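Local coordinates for alpha-actinin-like protein 1 (Schizosaccharomyces pombe, PDB 5BVR) that binds actin filaments through a tandem pair of calponin-homology domains and takes part in actin-ring formation, cytokinesis and septation, at residues Arg14-Trp19 and Gly106-Leu111; Ser25-Pro30 and Leu48-Gly53. All coordinates share one frame; numbering follows the deposited sequence.

Overall arrangement
Both contacts lie in the first calponin-homology domain of the tandem that forms the actin-binding part of this alpha-actinin, and their centres are about 14 Å apart. Interaction 1 joins helix 11-25 to helix 101-117, near the two ends of the domain sequence, and interaction 2, between the loop after helix 11-25 and helix 43-53, is nested within the stretch of chain so closed. Helix 43-53 connects them: Leu48 CD2 packs on Leu111 CD1 at 3.8 Å and on Trp19 CZ3 at 4.0 Å, while Ile51 on the same helix faces the loop. The fold thus passes from a buried aromatic layer, bordered by helix 217-234 of the second domain, to a water-bridged surface contact.

Interaction 1. Residues Arg14-Trp19 and Gly106-Leu111; sequences RTFTKW and GLIWTL
The first calponin-homology domain is closed here by its N-terminal helix, 11-25, packing on helix 101-117, and Phe16 and Trp19 of the former meet Ile108, Trp109 and Leu111 of the latter. The segment axes approach to 10.7 Å at a signed angle of 51°, a separation bridged by side chains. Ile108 serves both aromatics with one branch. Ile108 CG2 lies 3.8 Å from Phe16 CD2 and 4.1 Å from Trp19 CZ3, because CG2 is the branch set anti to the backbone N while CG1 stands beside that N. The far end of the Phe16 ring reaches Trp109: Phe16 CZ is 3.7 Å from Trp109 CE3, and Phe16 CE2 is 3.8 Å from Trp109 CB. The two side chains approach obliquely, in van der Waals contact. Trp19 CH2 extends the contact to Leu111 CB at 4.4 Å, a looser touch. Trp109 also meets Met221 and Thr222 of helix 217-234 and makes a cation-pi contact with Arg218, which places this layer beside the second calponin-homology domain. Trp19 NE1 adds a weak hydrogen bond to Thr116 OG1, farther along helix 101-117. All five touching residues are buried and no hydrogen bond crosses between the segments. Segment 106-111, part of the actin-binding region, is therefore probably held against 14-19 by van der Waals contact and burial of apolar surface.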
ATOM      1  N   ARG A  14      -2.813  -4.753   8.940  1.00 16.85           N
ATOM      2  CA  ARG A  14      -4.040  -4.855   8.193  1.00 18.31           C
ATOM      3  C   ARG A  14      -3.898  -4.211   6.827  1.00 17.95           C
ATOM      4  O   ARG A  14      -4.370  -4.755   5.836  1.00 19.52           O
ATOM      5  CB  ARG A  14      -5.204  -4.283   8.985  1.00 20.80           C
ATOM      6  CG  ARG A  14      -5.589  -5.235  10.130  1.00 19.00           C
ATOM      7  CD  ARG A  14      -6.739  -4.693  10.962  1.00 24.26           C
ATOM      8  NE  ARG A  14      -6.362  -3.526  11.739  1.00 25.63           N
ATOM      9  CZ  ARG A  14      -6.713  -2.274  11.461  1.00 29.14           C
ATOM     10  NH1 ARG A  14      -7.488  -1.988  10.414  1.00 25.73           N
ATOM     11  NH2 ARG A  14      -6.293  -1.308  12.260  1.00 28.66           N
ATOM     12  N   THR A  15      -3.223  -3.075   6.761  1.00 16.73           N
ATOM     13  CA  THR A  15      -3.086  -2.369   5.495  1.00 16.61           C
ATOM     14  C   THR A  15      -2.225  -3.150   4.520  1.00 16.54           C
ATOM     15  O   THR A  15      -2.564  -3.291   3.327  1.00 16.96           O
ATOM     16  CB  THR A  15      -2.476  -0.971   5.710  1.00 16.34           C
ATOM     17  OG1 THR A  15      -3.329  -0.203   6.570  1.00 19.24           O
ATOM     18  CG2 THR A  15      -2.339  -0.232   4.418  1.00 18.00           C
ATOM     19  N   PHE A  16      -1.104  -3.651   5.013  1.00 16.28           N
ATOM     20  CA  PHE A  16      -0.215  -4.467   4.190  1.00 16.95           C
ATOM     21  C   PHE A  16      -0.901  -5.745   3.731  1.00 17.30           C
ATOM     22  O   PHE A  16      -0.669  -6.180   2.610  1.00 16.75           O
ATOM     23  CB  PHE A  16       1.087  -4.807   4.931  1.00 16.84           C
ATOM     24  CG  PHE A  16       2.071  -3.647   5.056  1.00 14.04           C
ATOM     25  CD1 PHE A  16       1.733  -2.326   4.709  1.00 13.81           C
ATOM     26  CD2 PHE A  16       3.353  -3.880   5.563  1.00 15.50           C
ATOM     27  CE1 PHE A  16       2.655  -1.290   4.855  1.00 14.49           C
ATOM     28  CE2 PHE A  16       4.274  -2.834   5.712  1.00 16.33           C
ATOM     29  CZ  PHE A  16       3.909  -1.521   5.345  1.00 15.93           C
ATOM     30  N   THR A  17      -1.715  -6.352   4.588  1.00 17.35           N
ATOM     31  CA  THR A  17      -2.470  -7.547   4.203  1.00 16.48           C
ATOM     32  C   THR A  17      -3.433  -7.205   3.080  1.00 17.55           C
ATOM     33  O   THR A  17      -3.521  -7.921   2.084  1.00 18.89           O
ATOM     34  CB  THR A  17      -3.229  -8.128   5.390  1.00 18.78           C
ATOM     35  OG1 THR A  17      -2.289  -8.518   6.387  1.00 19.63           O
ATOM     36  CG2 THR A  17      -4.073  -9.344   4.995  1.00 18.92           C
ATOM     37  N   LYS A  18      -4.151  -6.095   3.213  1.00 18.28           N
ATOM     38  CA  LYS A  18      -5.096  -5.704   2.175  1.00 19.17           C
ATOM     39  C   LYS A  18      -4.361  -5.409   0.852  1.00 20.03           C
ATOM     40  O   LYS A  18      -4.841  -5.806  -0.225  1.00 21.06           O
ATOM     41  CB  LYS A  18      -5.938  -4.502   2.642  1.00 21.44           C
ATOM     42  CG  LYS A  18      -7.050  -4.912   3.610  1.00 21.84           C
ATOM     43  CD  LYS A  18      -7.797  -3.742   4.205  1.00 31.15           C
ATOM     44  CE  LYS A  18      -7.268  -3.430   5.594  1.00 30.71           C
ATOM     45  NZ  LYS A  18      -7.962  -2.306   6.276  1.00 26.73           N
ATOM     46  N   TRP A  19      -3.197  -4.758   0.925  1.00 18.69           N
ATOM     47  CA  TRP A  19      -2.395  -4.476  -0.260  1.00 17.34           C
ATOM     48  C   TRP A  19      -1.987  -5.803  -0.935  1.00 16.51           C
ATOM     49  O   TRP A  19      -2.166  -5.974  -2.141  1.00 18.58           O
ATOM     50  CB  TRP A  19      -1.171  -3.633   0.116  1.00 16.54           C
ATOM     51  CG  TRP A  19      -0.258  -3.442  -1.040  1.00 17.59           C
ATOM     52  CD1 TRP A  19      -0.343  -2.483  -2.024  1.00 19.22           C
ATOM     53  CD2 TRP A  19       0.871  -4.246  -1.360  1.00 16.42           C
ATOM     54  NE1 TRP A  19       0.699  -2.639  -2.911  1.00 21.84           N
ATOM     55  CE2 TRP A  19       1.441  -3.730  -2.538  1.00 17.43           C
ATOM     56  CE3 TRP A  19       1.466  -5.355  -0.761  1.00 18.07           C
ATOM     57  CZ2 TRP A  19       2.584  -4.280  -3.111  1.00 19.11           C
ATOM     58  CZ3 TRP A  19       2.591  -5.892  -1.326  1.00 18.44           C
ATOM     59  CH2 TRP A  19       3.135  -5.369  -2.496  1.00 16.93           C
ATOM     60  N   GLY A 106       8.410  -5.693   7.629  1.00 16.33           N
ATOM     61  CA  GLY A 106       9.554  -5.016   7.030  1.00 17.61           C
ATOM     62  C   GLY A 106       9.781  -5.399   5.577  1.00 18.22           C
ATOM     63  O   GLY A 106      10.045  -4.557   4.723  1.00 18.72           O
ATOM     64  N   LEU A 107       9.691  -6.690   5.309  1.00 17.13           N
ATOM     65  CA  LEU A 107       9.882  -7.177   3.972  1.00 15.82           C
ATOM     66  C   LEU A 107       8.777  -6.684   3.044  1.00 18.47           C
ATOM     67  O   LEU A 107       9.056  -6.240   1.936  1.00 16.96           O
ATOM     68  CB  LEU A 107       9.927  -8.695   3.969  1.00 18.69           C
ATOM     69  CG  LEU A 107      10.209  -9.351   2.616  1.00 21.10           C
ATOM     70  CD1 LEU A 107      11.542  -8.909   2.058  1.00 26.22           C
ATOM     71  CD2 LEU A 107      10.153 -10.855   2.763  1.00 24.22           C
ATOM     72  N   ILE A 108       7.530  -6.755   3.498  1.00 14.93           N
ATOM     73  CA  ILE A 108       6.426  -6.304   2.676  1.00 15.71           C
ATOM     74  C   ILE A 108       6.583  -4.810   2.374  1.00 15.53           C
ATOM     75  O   ILE A 108       6.350  -4.383   1.245  1.00 16.15           O
ATOM     76  CB  ILE A 108       5.071  -6.623   3.312  1.00 15.99           C
ATOM     77  CG1 ILE A 108       4.919  -8.143   3.401  1.00 16.84           C
ATOM     78  CG2 ILE A 108       3.939  -6.000   2.495  1.00 17.45           C
ATOM     79  CD1 ILE A 108       3.773  -8.574   4.210  1.00 22.58           C
ATOM     80  N   TRP A 109       7.008  -4.015   3.348  1.00 15.93           N
ATOM     81  CA  TRP A 109       7.244  -2.602   3.062  1.00 15.53           C
ATOM     82  C   TRP A 109       8.302  -2.427   1.965  1.00 14.14           C
ATOM     83  O   TRP A 109       8.135  -1.629   1.053  1.00 16.69           O
ATOM     84  CB  TRP A 109       7.647  -1.820   4.311  1.00 15.66           C
ATOM     85  CG  TRP A 109       8.025  -0.405   3.977  1.00 15.95           C
ATOM     86  CD1 TRP A 109       9.258   0.165   4.124  1.00 20.72           C
ATOM     87  CD2 TRP A 109       7.188   0.592   3.369  1.00 15.42           C
ATOM     88  NE1 TRP A 109       9.234   1.462   3.674  1.00 22.28           N
ATOM     89  CE2 TRP A 109       7.975   1.750   3.207  1.00 18.24           C
ATOM     90  CE3 TRP A 109       5.849   0.618   2.964  1.00 17.31           C
ATOM     91  CZ2 TRP A 109       7.472   2.922   2.648  1.00 19.54           C
ATOM     92  CZ3 TRP A 109       5.344   1.781   2.418  1.00 16.33           C
ATOM     93  CH2 TRP A 109       6.155   2.921   2.264  1.00 18.13           C
ATOM     94  N   THR A 110       9.364  -3.222   2.014  1.00 16.46           N
ATOM     95  CA  THR A 110      10.392  -3.148   0.996  1.00 16.63           C
ATOM     96  C   THR A 110       9.786  -3.374  -0.401  1.00 15.79           C
ATOM     97  O   THR A 110      10.145  -2.682  -1.357  1.00 16.65           O
ATOM     98  CB  THR A 110      11.502  -4.173   1.306  1.00 18.42           C
ATOM     99  OG1 THR A 110      12.181  -3.746   2.493  1.00 23.72           O
ATOM    100  CG2 THR A 110      12.530  -4.232   0.188  1.00 20.04           C
ATOM    101  N   LEU A 111       8.846  -4.315  -0.485  1.00 16.59           N
ATOM    102  CA  LEU A 111       8.175  -4.635  -1.745  1.00 15.71           C
ATOM    103  C   LEU A 111       7.214  -3.521  -2.166  1.00 14.78           C
ATOM    104  O   LEU A 111       7.165  -3.165  -3.322  1.00 15.37           O
ATOM    105  CB  LEU A 111       7.444  -5.975  -1.649  1.00 16.08           C
ATOM    106  CG  LEU A 111       8.326  -7.187  -1.292  1.00 17.34           C
ATOM    107  CD1 LEU A 111       7.473  -8.433  -1.261  1.00 19.79           C
ATOM    108  CD2 LEU A 111       9.453  -7.348  -2.283  1.00 19.39           C
TER

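Interaction 2. Residues Ser25-Pro30 and Leu48-Gly53; sequences SSRDLP and LLEIIG
Apolar packing centres on Ile51, whose CG1, CG2 and CD1 touch Arg27, Ser26 and Leu29 of the loop that leaves helix 11-25, with CD1 also against Arg27 CD. Ile51 CD1 and Leu29 CD1 come tip to tip at 4.1 Å, and Ile51 CG2 lies 3.8 Å from Ser26 OG, a hydroxyl already hydrogen-bonded to Lys23 O. Ile51 CG1 sits under one face of the Arg27 guanidinium, 3.2 Å from its plane and displaced toward the rim; Arg27 NE is the nearest atom to Ile51 CG1 at 3.3 Å. Arg27 is extended from CG to NE (chi2 -175°, chi3 175°), which carries its flat end across the isoleucine to Glu50.

The polar links are carried by water. One water accepts from Arg27 NH2 at 3.0 Å, in the guanidinium plane, and donates to Glu50 O. Another donates to Glu50 OE1 at 2.9 Å and receives a weak bond from Arg27 NH1. The charges themselves stay 4.4 Å apart between Arg27 NH1 and Glu50 OE1, beyond a salt bridge, and Glu50 OE2 accepts a hydrogen bond from Leu57 N.

Backbone geometry sets the loop: a Schellman motif with Asp28 at C-prime (phi 53°) ends helix 11-25 and turns the chain toward Leu29. With an alanine in place of Ile51, the carbon beneath the guanidinium and the methyl that Leu29 CD1 meets are gone, and Arg27 would probably be freer to turn. At this surface contact, then, a hydrocarbon supports the cation's face while waters link its NH1 (weakly) and NH2 to Glu50, an electrostatic tie that is probably modest.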
ATOM      1  N   SER A  25      -5.514 -11.206  -5.600  1.00 25.83           N
ATOM      2  CA  SER A  25      -6.849 -11.316  -6.188  1.00 29.92           C
ATOM      3  C   SER A  25      -6.842 -11.012  -7.677  1.00 40.68           C
ATOM      4  O   SER A  25      -7.743 -11.435  -8.404  1.00 42.17           O
ATOM      5  CB  SER A  25      -7.831 -10.397  -5.473  1.00 36.53           C
ATOM      6  OG  SER A  25      -7.999 -10.820  -4.130  1.00 40.04           O
ATOM      7  N   SER A  26      -5.824 -10.299  -8.142  1.00 31.75           N
ATOM      8  CA  SER A  26      -5.718 -10.014  -9.568  1.00 37.03           C
ATOM      9  C   SER A  26      -5.502 -11.296 -10.391  1.00 45.58           C
ATOM     10  O   SER A  26      -5.596 -11.275 -11.620  1.00 49.65           O
ATOM     11  CB  SER A  26      -4.611  -8.987  -9.841  1.00 36.42           C
ATOM     12  OG  SER A  26      -3.329  -9.573  -9.774  1.00 38.51           O
ATOM     13  N   ARG A  27      -5.234 -12.410  -9.710  1.00 38.98           N
ATOM     14  CA  ARG A  27      -5.090 -13.715 -10.357  1.00 37.12           C
ATOM     15  C   ARG A  27      -5.908 -14.790  -9.638  1.00 37.23           C
ATOM     16  O   ARG A  27      -5.601 -15.982  -9.725  1.00 36.17           O
ATOM     17  CB  ARG A  27      -3.620 -14.116 -10.402  1.00 36.81           C
ATOM     18  CG  ARG A  27      -2.754 -13.112 -11.133  1.00 39.93           C
ATOM     19  CD  ARG A  27      -1.323 -13.603 -11.270  1.00 46.88           C
ATOM     20  NE  ARG A  27      -0.520 -12.689 -12.081  1.00 52.75           N
ATOM     21  CZ  ARG A  27       0.766 -12.871 -12.380  1.00 54.19           C
ATOM     22  NH1 ARG A  27       1.420 -13.937 -11.931  1.00 47.03           N
ATOM     23  NH2 ARG A  27       1.399 -11.980 -13.133  1.00 61.25           N
ATOM     24  N   ASP A  28      -6.953 -14.355  -8.938  1.00 38.41           N
ATOM     25  CA  ASP A  28      -7.871 -15.265  -8.254  1.00 45.14           C
ATOM     26  C   ASP A  28      -7.147 -16.229  -7.332  1.00 41.15           C
ATOM     27  O   ASP A  28      -7.548 -17.389  -7.191  1.00 37.14           O
ATOM     28  CB  ASP A  28      -8.689 -16.078  -9.271  1.00 55.85           C
ATOM     29  CG  ASP A  28      -9.614 -15.217 -10.108  1.00 63.51           C
ATOM     30  OD1 ASP A  28      -9.856 -14.048  -9.742  1.00 62.98           O
ATOM     31  OD2 ASP A  28     -10.118 -15.725 -11.132  1.00 71.29           O
ATOM     32  N   LEU A  29      -6.068 -15.758  -6.714  1.00 34.38           N
ATOM     33  CA  LEU A  29      -5.298 -16.588  -5.793  1.00 34.61           C
ATOM     34  C   LEU A  29      -5.897 -16.490  -4.393  1.00 34.17           C
ATOM     35  O   LEU A  29      -6.598 -15.523  -4.098  1.00 32.53           O
ATOM     36  CB  LEU A  29      -3.824 -16.164  -5.793  1.00 31.05           C
ATOM     37  CG  LEU A  29      -3.064 -16.487  -7.084  1.00 27.81           C
ATOM     38  CD1 LEU A  29      -1.688 -15.847  -7.112  1.00 25.02           C
ATOM     39  CD2 LEU A  29      -2.916 -18.000  -7.224  1.00 29.04           C
ATOM     40  N   PRO A  30      -5.628 -17.489  -3.536  1.00 32.83           N
ATOM     41  CA  PRO A  30      -6.152 -17.440  -2.167  1.00 37.28           C
ATOM     42  C   PRO A  30      -5.582 -16.245  -1.422  1.00 36.30           C
ATOM     43  O   PRO A  30      -4.470 -15.828  -1.723  1.00 30.24           O
ATOM     44  CB  PRO A  30      -5.662 -18.747  -1.538  1.00 37.34           C
ATOM     45  CG  PRO A  30      -4.580 -19.254  -2.434  1.00 44.29           C
ATOM     46  CD  PRO A  30      -4.886 -18.732  -3.800  1.00 37.70           C
ATOM     47  N   LEU A  48       3.100 -13.418  -5.178  1.00 18.22           N
ATOM     48  CA  LEU A  48       3.124 -11.954  -5.099  1.00 16.87           C
ATOM     49  C   LEU A  48       4.233 -11.372  -5.982  1.00 20.52           C
ATOM     50  O   LEU A  48       4.005 -10.444  -6.770  1.00 21.23           O
ATOM     51  CB  LEU A  48       3.318 -11.467  -3.658  1.00 18.86           C
ATOM     52  CG  LEU A  48       3.416  -9.943  -3.507  1.00 18.77           C
ATOM     53  CD1 LEU A  48       2.083  -9.274  -3.784  1.00 21.10           C
ATOM     54  CD2 LEU A  48       3.913  -9.592  -2.116  1.00 20.17           C
ATOM     55  N   LEU A  49       5.435 -11.922  -5.863  1.00 18.56           N
ATOM     56  CA  LEU A  49       6.588 -11.407  -6.586  1.00 19.95           C
ATOM     57  C   LEU A  49       6.404 -11.525  -8.098  1.00 21.98           C
ATOM     58  O   LEU A  49       6.770 -10.619  -8.842  1.00 24.25           O
ATOM     59  CB  LEU A  49       7.864 -12.109  -6.132  1.00 19.73           C
ATOM     60  CG  LEU A  49       8.283 -11.769  -4.705  1.00 18.33           C
ATOM     61  CD1 LEU A  49       9.350 -12.756  -4.209  1.00 19.27           C
ATOM     62  CD2 LEU A  49       8.800 -10.329  -4.587  1.00 19.61           C
ATOM     63  N   GLU A  50       5.810 -12.620  -8.552  1.00 18.50           N
ATOM     64  CA  GLU A  50       5.542 -12.782  -9.978  1.00 23.61           C
ATOM     65  C   GLU A  50       4.608 -11.676 -10.461  1.00 25.49           C
ATOM     66  O   GLU A  50       4.799 -11.118 -11.542  1.00 26.06           O
ATOM     67  CB  GLU A  50       4.936 -14.156 -10.255  1.00 21.96           C
ATOM     68  CG  GLU A  50       5.956 -15.283 -10.138  1.00 27.41           C
ATOM     69  CD  GLU A  50       5.404 -16.647 -10.499  1.00 34.52           C
ATOM     70  OE1 GLU A  50       4.202 -16.900 -10.241  1.00 30.12           O
ATOM     71  OE2 GLU A  50       6.185 -17.470 -11.035  1.00 32.53           O
ATOM     72  N   ILE A  51       3.624 -11.347  -9.633  1.00 21.21           N
ATOM     73  CA  ILE A  51       2.612 -10.353  -9.967  1.00 21.37           C
ATOM     74  C   ILE A  51       3.180  -8.940  -9.998  1.00 22.06           C
ATOM     75  O   ILE A  51       3.037  -8.214 -10.997  1.00 28.35           O
ATOM     76  CB  ILE A  51       1.419 -10.432  -8.985  1.00 24.34           C
ATOM     77  CG1 ILE A  51       0.720 -11.798  -9.110  1.00 23.25           C
ATOM     78  CG2 ILE A  51       0.403  -9.292  -9.244  1.00 28.85           C
ATOM     79  CD1 ILE A  51      -0.260 -12.103  -8.010  1.00 25.15           C
ATOM     80  N   ILE A  52       3.804  -8.518  -8.907  1.00 20.59           N
ATOM     81  CA  ILE A  52       4.286  -7.142  -8.829  1.00 20.61           C
ATOM     82  C   ILE A  52       5.573  -6.936  -9.625  1.00 25.40           C
ATOM     83  O   ILE A  52       5.867  -5.810 -10.048  1.00 26.95           O
ATOM     84  CB  ILE A  52       4.437  -6.661  -7.370  1.00 21.38           C
ATOM     85  CG1 ILE A  52       5.545  -7.436  -6.628  1.00 18.47           C
ATOM     86  CG2 ILE A  52       3.106  -6.794  -6.637  1.00 20.91           C
ATOM     87  CD1 ILE A  52       5.725  -7.068  -5.156  1.00 19.35           C
ATOM     88  N   GLY A  53       6.328  -8.009  -9.819  1.00 23.50           N
ATOM     89  CA  GLY A  53       7.569  -7.973 -10.572  1.00 25.53           C
ATOM     90  C   GLY A  53       7.410  -8.272 -12.061  1.00 26.11           C
ATOM     91  O   GLY A  53       8.365  -8.105 -12.808  1.00 31.03           O
TER
HETATM   92  O   HOH W   1       1.731 -15.714  -9.364  1.00 39.34           O
HETATM   93  O   HOH W   2       4.054 -13.054 -13.929  1.00 40.54           O